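Local coordinates for minor capsid protein (Cafeteriavirus-dependent mavirus, PDB 6G42), which is the penton protein of the virophage capsid and probably assembles as pentamers that close the vertices of the shell, at residues I61-F66 with D247-L252. Sequence-based numbering, arbitrary orientation.
Sequences IRLPLF and DYNSIL
Ile61 and Asn249 form an antiparallel hydrogen-bonded pair, Ile61 N to Asn249 O at 3.2 Å and Asn249 N to Ile61 O at 3.0 Å. Past the non-hydrogen-bonded pair Arg62–Tyr248, Leu63 N donates to Asp247 O (2.9 Å), one bond beyond the end of strand 49-62. The tightly packed part is a buried apolar cluster bordered by the Asn249 amide: Ile251 CD1 meets Leu63 CD1 tip to tip at 3.6 Å and also touches Ile61 CD1, whose chain crosses it at about a right angle, while Ile201 and Ile204 of strand 201-207 pack against it. The polar side is looser only at Arg62, which is partly exposed; Asp247 and Tyr248 are buried. With CG anti to the backbone N (chi1 -154°), the extended Arg62 chain passes over the Tyr248 ring, CG lying 3.9 Å from the ring centroid in a CH-pi contact. In a side-on salt bridge, Arg62 NE and NH2 both donate to Asp247 OD2, each at 3.1 Å, with the oxygen near the guanidinium plane but the carboxylate turned 53° from it. Tyr104 adds a cation-pi contact to Arg62, and Arg163 of a second subunit packs here. Such antiparallel pairing, by a strand outermost within its own chain, belongs to the beta-sandwich of a single jelly-roll capsid protein.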
loop_
_atom_site.group_PDB
_atom_site.type_symbol
_atom_site.label_atom_id
_atom_site.label_comp_id
_atom_site.label_asym_id
_atom_site.label_seq_id
_atom_site.Cartn_x
_atom_site.Cartn_y
_atom_site.Cartn_z
ATOM N N ILE C 61 21.315 4.277 13.428
ATOM C CA ILE C 61 22.359 3.259 13.347
ATOM C C ILE C 61 22.961 3.269 11.951
ATOM O O ILE C 61 22.433 3.928 11.051
ATOM C CB ILE C 61 21.795 1.857 13.610
ATOM C CG1 ILE C 61 20.736 1.500 12.559
ATOM C CG2 ILE C 61 21.205 1.787 15.009
ATOM C CD1 ILE C 61 20.432 0.032 12.508
ATOM N N ARG C 62 24.049 2.521 11.776
ATOM C CA ARG C 62 24.702 2.376 10.469
ATOM C C ARG C 62 24.733 0.912 10.053
ATOM O O ARG C 62 24.971 0.035 10.881
ATOM C CB ARG C 62 26.123 2.932 10.510
ATOM C CG ARG C 62 26.607 3.400 9.153
ATOM C CD ARG C 62 28.106 3.601 9.114
ATOM N NE ARG C 62 28.526 4.231 7.862
ATOM C CZ ARG C 62 29.790 4.367 7.459
ATOM N NH1 ARG C 62 30.803 3.913 8.203
ATOM N NH2 ARG C 62 30.051 4.958 6.293
ATOM N N LEU C 63 24.488 0.654 8.771
ATOM C CA LEU C 63 24.517 -0.701 8.227
ATOM C C LEU C 63 25.309 -0.741 6.919
ATOM O O LEU C 63 25.264 0.211 6.139
ATOM C CB LEU C 63 23.098 -1.213 7.992
ATOM C CG LEU C 63 22.216 -1.467 9.220
ATOM C CD1 LEU C 63 20.801 -1.811 8.777
ATOM C CD2 LEU C 63 22.768 -2.572 10.111
ATOM N N PRO C 64 26.047 -1.844 6.678
ATOM C CA PRO C 64 26.760 -1.973 5.410
ATOM C C PRO C 64 25.841 -2.295 4.241
ATOM O O PRO C 64 24.804 -2.943 4.417
ATOM C CB PRO C 64 27.737 -3.121 5.667
ATOM C CG PRO C 64 27.116 -3.925 6.755
ATOM C CD PRO C 64 26.385 -2.936 7.613
ATOM N N LEU C 65 26.238 -1.826 3.063
ATOM C CA LEU C 65 25.492 -2.026 1.825
ATOM C C LEU C 65 26.040 -3.151 0.930
ATOM O O LEU C 65 25.305 -3.688 0.103
ATOM C CB LEU C 65 25.458 -0.715 1.033
ATOM C CG LEU C 65 25.008 0.558 1.756
ATOM C CD1 LEU C 65 24.712 1.652 0.743
ATOM C CD2 LEU C 65 23.786 0.332 2.632
ATOM N N PHE C 66 27.319 -3.497 1.086
ATOM C CA PHE C 66 27.993 -4.474 0.219
ATOM C C PHE C 66 29.118 -5.181 0.985
ATOM O O PHE C 66 29.689 -4.613 1.920
ATOM C CB PHE C 66 28.543 -3.773 -1.028
ATOM C CG PHE C 66 29.017 -4.714 -2.103
ATOM C CD1 PHE C 66 28.106 -5.421 -2.879
ATOM C CD2 PHE C 66 30.376 -4.887 -2.356
ATOM C CE1 PHE C 66 28.538 -6.290 -3.881
ATOM C CE2 PHE C 66 30.814 -5.749 -3.360
ATOM C CZ PHE C 66 29.893 -6.452 -4.121
ATOM N N ASP C 247 23.241 4.161 4.030
ATOM C CA ASP C 247 23.925 3.397 5.084
ATOM C C ASP C 247 23.374 3.714 6.478
ATOM O O ASP C 247 23.300 2.821 7.328
ATOM C CB ASP C 247 25.463 3.527 5.033
ATOM C CG ASP C 247 25.964 4.966 4.870
ATOM O OD1 ASP C 247 25.276 5.803 4.241
ATOM O OD2 ASP C 247 27.087 5.246 5.341
ATOM N N TYR C 248 22.981 4.966 6.711
ATOM C CA TYR C 248 22.391 5.364 7.991
ATOM C C TYR C 248 20.872 5.189 7.964
ATOM O O TYR C 248 20.197 5.729 7.089
ATOM C CB TYR C 248 22.753 6.804 8.333
ATOM C CG TYR C 248 24.222 7.004 8.605
ATOM C CD1 TYR C 248 25.119 7.169 7.553
ATOM C CD2 TYR C 248 24.722 7.034 9.913
ATOM C CE1 TYR C 248 26.471 7.357 7.787
ATOM C CE2 TYR C 248 26.078 7.221 10.158
ATOM C CZ TYR C 248 26.951 7.383 9.088
ATOM O OH TYR C 248 28.303 7.568 9.286
ATOM N N ASN C 249 20.352 4.440 8.936
ATOM C CA ASN C 249 18.950 4.034 8.951
ATOM C C ASN C 249 18.282 4.230 10.311
ATOM O O ASN C 249 18.935 4.386 11.343
ATOM C CB ASN C 249 18.813 2.564 8.529
ATOM C CG ASN C 249 19.204 2.333 7.081
ATOM O OD1 ASN C 249 18.448 2.646 6.167
ATOM N ND2 ASN C 249 20.389 1.783 6.863
ATOM N N SER C 250 16.955 4.230 10.263
ATOM C CA SER C 250 16.092 4.260 11.428
ATOM C C SER C 250 15.102 3.128 11.183
ATOM O O SER C 250 14.256 3.232 10.305
ATOM C CB SER C 250 15.385 5.613 11.528
ATOM O OG SER C 250 14.534 5.681 12.655
ATOM N N ILE C 251 15.243 2.037 11.928
ATOM C CA ILE C 251 14.513 0.800 11.648
ATOM C C ILE C 251 13.436 0.542 12.695
ATOM O O ILE C 251 13.740 0.208 13.833
ATOM C CB ILE C 251 15.471 -0.396 11.550
ATOM C CG1 ILE C 251 16.434 -0.175 10.373
ATOM C CG2 ILE C 251 14.688 -1.692 11.361
ATOM C CD1 ILE C 251 17.553 -1.192 10.264
ATOM N N LEU C 252 12.182 0.690 12.282
ATOM C CA LEU C 252 11.026 0.458 13.141
ATOM C C LEU C 252 10.404 -0.918 12.862
ATOM O O LEU C 252 10.258 -1.322 11.701
ATOM C CB LEU C 252 9.990 1.559 12.903
ATOM C CG LEU C 252 8.701 1.541 13.721
ATOM C CD1 LEU C 252 9.007 1.721 15.203
ATOM C CD2 LEU C 252 7.761 2.630 13.221
#